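Myosin-I heavy chain (Dictyostelium discoideum, PDB 5EJY) is an actin-based motor with ATPase activity that acts early in phagocytosis and in adhesion, represented here by a MyTH4-FERM unit of its tail. Local coordinates at residues Q4-N7 / D8-S12; Y171-L174 / Q175-L179. All coordinates share one frame; numbering follows the deposited sequence. Where two conformers were deposited one is given.

Contact 1: Q4-N7 / D8-S12; sequences QILN and DEEIS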
ATOM      1  N   GLN A   4       0.331 -26.376  -0.196  1.00 42.99           N
ATOM      2  CA  GLN A   4      -1.069 -26.695  -0.403  1.00 38.06           C
ATOM      3  C   GLN A   4      -1.866 -26.413   0.864  1.00 38.29           C
ATOM      4  O   GLN A   4      -1.356 -26.539   1.979  1.00 45.59           O
ATOM      5  CB  GLN A   4      -1.226 -28.165  -0.805  1.00 43.10           C
ATOM      6  CG  GLN A   4      -0.586 -28.504  -2.133  1.00 41.89           C
ATOM      7  CD  GLN A   4      -1.282 -27.833  -3.293  1.00 42.12           C
ATOM      8  OE1 GLN A   4      -2.509 -27.758  -3.331  1.00 44.90           O
ATOM      9  NE2 GLN A   4      -0.504 -27.333  -4.245  1.00 40.76           N
ATOM     10  N   ILE A   5      -3.117 -26.011   0.688  1.00 36.88           N
ATOM     11  CA  ILE A   5      -4.023 -25.857   1.816  1.00 39.72           C
ATOM     12  C   ILE A   5      -4.485 -27.263   2.193  1.00 38.96           C
ATOM     13  O   ILE A   5      -4.745 -27.561   3.360  1.00 39.56           O
ATOM     14  CB  ILE A   5      -5.240 -24.989   1.437  1.00 38.58           C
ATOM     15  CG1 ILE A   5      -4.787 -23.576   1.054  1.00 39.86           C
ATOM     16  CG2 ILE A   5      -6.225 -24.917   2.591  1.00 32.05           C
ATOM     17  CD1 ILE A   5      -5.717 -22.891   0.069  1.00 36.14           C
ATOM     18  N   LEU A   6      -4.565 -28.114   1.177  1.00 36.05           N
ATOM     19  CA  LEU A   6      -5.010 -29.493   1.333  1.00 43.51           C
ATOM     20  C   LEU A   6      -4.320 -30.370   0.298  1.00 40.05           C
ATOM     21  O   LEU A   6      -4.285 -30.026  -0.885  1.00 45.69           O
ATOM     22  CB  LEU A   6      -6.521 -29.573   1.118  1.00 44.57           C
ATOM     23  CG  LEU A   6      -7.187 -30.853   1.612  1.00 40.13           C
ATOM     24  CD1 LEU A   6      -6.994 -30.943   3.112  1.00 42.39           C
ATOM     25  CD2 LEU A   6      -8.653 -30.850   1.265  1.00 33.12           C
ATOM     26  N   ASN A   7      -3.775 -31.501   0.732  1.00 49.11           N
ATOM     27  CA  ASN A   7      -3.205 -32.475  -0.204  1.00 51.43           C
ATOM     28  C   ASN A   7      -4.270 -33.175  -1.050  1.00 48.26           C
ATOM     29  O   ASN A   7      -5.403 -33.359  -0.602  1.00 42.29           O
ATOM     30  CB  ASN A   7      -2.389 -33.523   0.550  1.00 54.73           C
ATOM     31  CG  ASN A   7      -1.217 -32.925   1.288  1.00 59.40           C
ATOM     32  OD1 ASN A   7      -0.545 -32.020   0.785  1.00 62.59           O
ATOM     33  ND2 ASN A   7      -0.965 -33.420   2.495  1.00 62.25           N
ATOM     34  N   ASP A   8      -3.909 -33.578  -2.267  1.00 49.57           N
ATOM     35  CA  ASP A   8      -4.850 -34.291  -3.125  1.00 48.74           C
ATOM     36  C   ASP A   8      -5.438 -35.499  -2.389  1.00 48.78           C
ATOM     37  O   ASP A   8      -6.595 -35.857  -2.589  1.00 46.01           O
ATOM     38  CB  ASP A   8      -4.185 -34.755  -4.433  1.00 53.82           C
ATOM     39  CG  ASP A   8      -4.047 -33.634  -5.462  1.00 58.91           C
ATOM     40  OD1 ASP A   8      -4.786 -32.627  -5.383  1.00 49.88           O
ATOM     41  OD2 ASP A   8      -3.198 -33.773  -6.371  1.00 60.91           O
ATOM     42  N   GLU A   9      -4.636 -36.110  -1.524  1.00 49.65           N
ATOM     43  CA  GLU A   9      -5.022 -37.361  -0.878  1.00 53.56           C
ATOM     44  C   GLU A   9      -6.026 -37.145   0.246  1.00 52.33           C
ATOM     45  O   GLU A   9      -6.648 -38.096   0.725  1.00 48.93           O
ATOM     46  CB  GLU A   9      -3.785 -38.068  -0.323  1.00 56.17           C
ATOM     47  CG  GLU A   9      -3.046 -37.245   0.717  1.00 60.19           C
ATOM     48  CD  GLU A   9      -1.953 -38.029   1.408  1.00 66.94           C
ATOM     49  OE1 GLU A   9      -1.758 -39.215   1.057  1.00 67.34           O
ATOM     50  OE2 GLU A   9      -1.294 -37.457   2.304  1.00 69.14           O
ATOM     51  N   GLU A  10      -6.171 -35.892   0.670  1.00 49.86           N
ATOM     52  CA  GLU A  10      -7.095 -35.544   1.745  1.00 42.47           C
ATOM     53  C   GLU A  10      -8.405 -35.033   1.183  1.00 35.19           C
ATOM     54  O   GLU A  10      -9.347 -34.791   1.930  1.00 37.12           O
ATOM     55  CB  GLU A  10      -6.516 -34.444   2.625  1.00 50.05           C
ATOM     56  CG  GLU A  10      -5.259 -34.776   3.392  1.00 52.42           C
ATOM     57  CD  GLU A  10      -4.787 -33.578   4.196  1.00 61.44           C
ATOM     58  OE1 GLU A  10      -4.037 -32.742   3.635  1.00 61.40           O
ATOM     59  OE2 GLU A  10      -5.194 -33.451   5.374  1.00 60.00           O
ATOM     60  N   ILE A  11      -8.457 -34.842  -0.129  1.00 37.40           N
ATOM     61  CA  ILE A  11      -9.667 -34.343  -0.769  1.00 32.46           C
ATOM     62  C   ILE A  11     -10.863 -35.232  -0.460  1.00 37.90           C
ATOM     63  O   ILE A  11     -11.974 -34.745  -0.253  1.00 31.44           O
ATOM     64  CB  ILE A  11      -9.513 -34.280  -2.300  1.00 33.55           C
ATOM     65  CG1 ILE A  11      -8.556 -33.164  -2.705  1.00 36.11           C
ATOM     66  CG2 ILE A  11     -10.860 -34.069  -2.950  1.00 33.21           C
ATOM     67  CD1 ILE A  11      -8.225 -33.181  -4.180  1.00 40.06           C
ATOM     68  N   SER A  12     -10.636 -36.546  -0.449  1.00 35.02           N
ATOM     69  CA  SER A  12     -11.719 -37.497  -0.242  0.65 30.49           C
ATOM     70  C   SER A  12     -12.170 -37.552   1.220  1.00 30.22           C
ATOM     71  O   SER A  12     -13.283 -37.965   1.508  1.00 32.91           O
ATOM     72  CB  SER A  12     -11.328 -38.895  -0.761  0.65 29.81           C
ATOM     73  OG  SER A  12     -10.176 -39.394  -0.105  0.65 26.74           O
TER

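Contact 2: Y171-L174 / Q175-L179; sequences YFIL and QRFTL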
ATOM      1  N   TYR A 171      -8.230 -20.733  -5.429  1.00 26.09           N
ATOM      2  CA  TYR A 171      -7.357 -21.557  -4.607  1.00 19.80           C
ATOM      3  C   TYR A 171      -6.016 -20.870  -4.392  1.00 21.22           C
ATOM      4  O   TYR A 171      -5.487 -20.845  -3.281  1.00 21.32           O
ATOM      5  CB  TYR A 171      -7.129 -22.928  -5.272  1.00 26.05           C
ATOM      6  CG  TYR A 171      -6.412 -23.902  -4.369  1.00 28.60           C
ATOM      7  CD1 TYR A 171      -7.100 -24.591  -3.385  1.00 30.66           C
ATOM      8  CD2 TYR A 171      -5.048 -24.137  -4.502  1.00 32.86           C
ATOM      9  CE1 TYR A 171      -6.456 -25.488  -2.554  1.00 34.96           C
ATOM     10  CE2 TYR A 171      -4.393 -25.034  -3.677  1.00 30.86           C
ATOM     11  CZ  TYR A 171      -5.105 -25.709  -2.705  1.00 39.01           C
ATOM     12  OH  TYR A 171      -4.474 -26.600  -1.867  1.00 36.39           O
ATOM     13  N   PHE A 172      -5.460 -20.333  -5.471  1.00 22.21           N
ATOM     14  CA  PHE A 172      -4.165 -19.662  -5.386  1.00 21.78           C
ATOM     15  C   PHE A 172      -4.234 -18.417  -4.474  1.00 19.48           C
ATOM     16  O   PHE A 172      -3.348 -18.195  -3.656  1.00 20.15           O
ATOM     17  CB  PHE A 172      -3.677 -19.279  -6.783  1.00 19.97           C
ATOM     18  CG  PHE A 172      -2.293 -18.675  -6.796  1.00 27.33           C
ATOM     19  CD1 PHE A 172      -1.194 -19.408  -6.369  1.00 26.17           C
ATOM     20  CD2 PHE A 172      -2.095 -17.374  -7.230  1.00 24.16           C
ATOM     21  CE1 PHE A 172       0.082 -18.848  -6.373  1.00 32.12           C
ATOM     22  CE2 PHE A 172      -0.815 -16.805  -7.235  1.00 26.78           C
ATOM     23  CZ  PHE A 172       0.270 -17.544  -6.808  1.00 27.24           C
ATOM     24  N   ILE A 173      -5.281 -17.618  -4.590  1.00 19.85           N
ATOM     25  CA  ILE A 173      -5.321 -16.409  -3.723  1.00 18.51           C
ATOM     26  C   ILE A 173      -5.475 -16.804  -2.240  1.00 22.42           C
ATOM     27  O   ILE A 173      -4.971 -16.127  -1.344  1.00 21.20           O
ATOM     28  CB  ILE A 173      -6.356 -15.347  -4.205  1.00 22.05           C
ATOM     29  CG1 ILE A 173      -5.965 -13.934  -3.712  1.00 16.38           C
ATOM     30  CG2 ILE A 173      -7.779 -15.691  -3.766  1.00 21.23           C
ATOM     31  CD1 ILE A 173      -4.706 -13.402  -4.362  1.00 20.41           C
ATOM     32  N   LEU A 174      -6.129 -17.930  -1.960  1.00 22.03           N
ATOM     33  CA  LEU A 174      -6.189 -18.376  -0.564  1.00 21.88           C
ATOM     34  C   LEU A 174      -4.791 -18.719  -0.071  1.00 22.69           C
ATOM     35  O   LEU A 174      -4.450 -18.413   1.063  1.00 25.75           O
ATOM     36  CB  LEU A 174      -7.102 -19.595  -0.371  1.00 23.59           C
ATOM     37  CG  LEU A 174      -8.624 -19.465  -0.437  1.00 24.19           C
ATOM     38  CD1 LEU A 174      -9.242 -20.846  -0.145  1.00 25.99           C
ATOM     39  CD2 LEU A 174      -9.145 -18.434   0.547  1.00 23.78           C
ATOM     40  N   GLN A 175      -3.992 -19.373  -0.921  1.00 23.86           N
ATOM     41  CA  GLN A 175      -2.600 -19.674  -0.569  1.00 22.10           C
ATOM     42  C   GLN A 175      -1.775 -18.390  -0.352  1.00 22.01           C
ATOM     43  O   GLN A 175      -0.991 -18.294   0.588  1.00 22.67           O
ATOM     44  CB  GLN A 175      -1.935 -20.489  -1.669  1.00 27.43           C
ATOM     45  CG  GLN A 175      -2.446 -21.910  -1.842  1.00 26.27           C
ATOM     46  CD  GLN A 175      -1.872 -22.532  -3.085  1.00 25.90           C
ATOM     47  OE1 GLN A 175      -2.243 -22.166  -4.201  1.00 28.59           O
ATOM     48  NE2 GLN A 175      -0.928 -23.451  -2.906  1.00 30.14           N
ATOM     49  N   ARG A 176      -1.933 -17.426  -1.249  1.00 22.17           N
ATOM     50  CA  ARG A 176      -1.225 -16.147  -1.126  1.00 22.67           C
ATOM     51  C   ARG A 176      -1.547 -15.431   0.200  1.00 21.77           C
ATOM     52  O   ARG A 176      -0.671 -14.841   0.850  1.00 24.48           O
ATOM     53  CB  ARG A 176      -1.584 -15.252  -2.321  1.00 19.99           C
ATOM     54  CG  ARG A 176      -1.086 -15.783  -3.683  1.00 22.12           C
ATOM     55  CD  ARG A 176       0.316 -15.273  -4.018  1.00 26.75           C
ATOM     56  NE  ARG A 176       0.329 -13.815  -4.051  1.00 23.13           N
ATOM     57  CZ  ARG A 176       1.304 -13.047  -3.563  1.00 27.64           C
ATOM     58  NH1 ARG A 176       2.393 -13.587  -3.023  1.00 23.78           N
ATOM     59  NH2 ARG A 176       1.182 -11.726  -3.613  1.00 21.00           N
ATOM     60  N   PHE A 177      -2.813 -15.445   0.598  1.00 22.09           N
ATOM     61  CA  PHE A 177      -3.188 -14.786   1.850  1.00 22.70           C
ATOM     62  C   PHE A 177      -2.731 -15.595   3.071  1.00 27.62           C
ATOM     63  O   PHE A 177      -2.471 -15.034   4.129  1.00 25.65           O
ATOM     64  CB  PHE A 177      -4.692 -14.483   1.912  1.00 20.70           C
ATOM     65  CG  PHE A 177      -5.076 -13.188   1.249  1.00 21.97           C
ATOM     66  CD1 PHE A 177      -4.615 -11.983   1.751  1.00 23.07           C
ATOM     67  CD2 PHE A 177      -5.894 -13.175   0.114  1.00 17.61           C
ATOM     68  CE1 PHE A 177      -4.945 -10.777   1.144  1.00 20.49           C
ATOM     69  CE2 PHE A 177      -6.232 -11.975  -0.488  1.00 20.07           C
ATOM     70  CZ  PHE A 177      -5.761 -10.768   0.036  1.00 17.28           C
ATOM     71  N   THR A 178      -2.615 -16.910   2.918  1.00 27.52           N
ATOM     72  CA  THR A 178      -2.056 -17.708   4.005  1.00 28.16           C
ATOM     73  C   THR A 178      -0.598 -17.304   4.204  1.00 25.47           C
ATOM     74  O   THR A 178      -0.101 -17.232   5.325  1.00 31.36           O
ATOM     75  CB  THR A 178      -2.146 -19.220   3.705  1.00 30.48           C
ATOM     76  OG1 THR A 178      -3.514 -19.572   3.456  1.00 29.31           O
ATOM     77  CG2 THR A 178      -1.620 -20.037   4.884  1.00 32.96           C
ATOM     78  N   LEU A 179       0.081 -17.021   3.100  1.00 28.76           N
ATOM     79  CA  LEU A 179       1.461 -16.565   3.159  1.00 26.63           C
ATOM     80  C   LEU A 179       1.561 -15.136   3.692  1.00 31.45           C
ATOM     81  O   LEU A 179       2.379 -14.845   4.565  1.00 28.77           O
ATOM     82  CB  LEU A 179       2.102 -16.649   1.777  1.00 29.56           C
ATOM     83  CG  LEU A 179       3.502 -16.048   1.678  1.00 36.23           C
ATOM     84  CD1 LEU A 179       4.494 -16.895   2.456  1.00 40.77           C
ATOM     85  CD2 LEU A 179       3.923 -15.925   0.227  1.00 28.78           C
TER

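Contact 1: Q4-N7 / D8-S12
E10 folds back over the turn that starts at N7 and takes the backbone N of N7 on its carboxylate. The N7 N to E10 OE1 distance is 3.2 Å and the N-H points at the oxygen at 160°. OE1 is met on its anti side, 26° out of the carboxylate plane. The E10 CG lies beside its own backbone N (chi1 -64°) and the chain beyond is extended, which carries the carboxylate back to N7. The backbone E10 N donates to N7 O at 2.9 Å, from above the carbonyl plane. I11 N adds a weak bond to the same oxygen. L6 lies across E10, with its CD1 3.6 Å from E10 CB and 3.5 Å from E10 OE1. With an alanine here in place of E10, the N-H of N7 is likely to lose its acceptor and a gap to open beside L6 CD1. The turn belongs to the N-terminal segment lying on helix 143-155. There D8 meets K151 (salt bridge) and Q155 (hydrogen bond), and E10 OE2 has a long, weak ion pair with K144. One side-chain bond and one backbone bond thus close the turn N7-E10, while the CB of E10 rests against L6.

Contact 2: Y171-L174 / Q175-L179
Helix 161-180 of the MyTH4 domain carries this contact, which spans about two and a half turns near the C-terminal end. Residues 171-174 meet 175-179 through i to i+4 backbone bonds, from Q175 N to Y171 O through T178 N to L174 O. The last carbonyl has two donors. T178 OG1 gives its hydrogen to L174 O at 2.8 Å, and T178 N reaches that oxygen from the opposite face of the carbonyl plane. The hydroxyl lies anti to the carbonyl carbon of T178 (chi1 -57°), which turns it back along the helix. R176 lies alongside F172. Its CG sits over one face of the ring, 3.9 Å from the centroid and 18° off the normal, in a CH-pi contact. The bend at chi2 lays R176 CD by the ring, 3.6 Å from F172 CZ. With a further bend at chi3, the guanidinium reaches D218 and E225 in salt bridges. Q175 crosses Y171 obliquely, and its OE1 also reaches the edge of the F172 ring. Q175 OE1 is 3.7 Å from F172 CD1. The same OE1 is 3.4 Å from Y171 CD2, while the ring and amide planes there stand 50° apart. Its NE2 bonds to the backbone O of P3. I173 and F177 lie side by side, with I173 CG1 3.8 Å from F177 CE2. Y171 and L174 pack on helix 143-155, and I173 and L174 touch C133 of helix 119-133. I173 and R176 face the segment after strand 212-217, so this helix of the MyTH4 domain packs on its own bundle and meets the ubiquitin-like first FERM lobe through D218, T221 and E225.

Contact 1 is a surface turn in the N-terminal segment, ahead of helix 16-23. Contact 2 is a partly buried piece of helix 161-180. Their centres are about 15 Å apart, and they touch directly. Y171 OH probably bonds to Q4 OE1 at 2.7 Å, and to I5 N. The CD1 of I5 also packs on L174 CB. Both contacts lie against helix 143-155, contact 1 through L6, D8 and I11, and contact 2 through Y171 and L174. Their chemistry differs. Contact 1 relies on a turn bond, a weak second bond and a side-chain carboxylate. Contact 2 has regular helical bonds, a threonine hydroxyl sharing one helix carbonyl, and rings and aliphatic groups packed alongside.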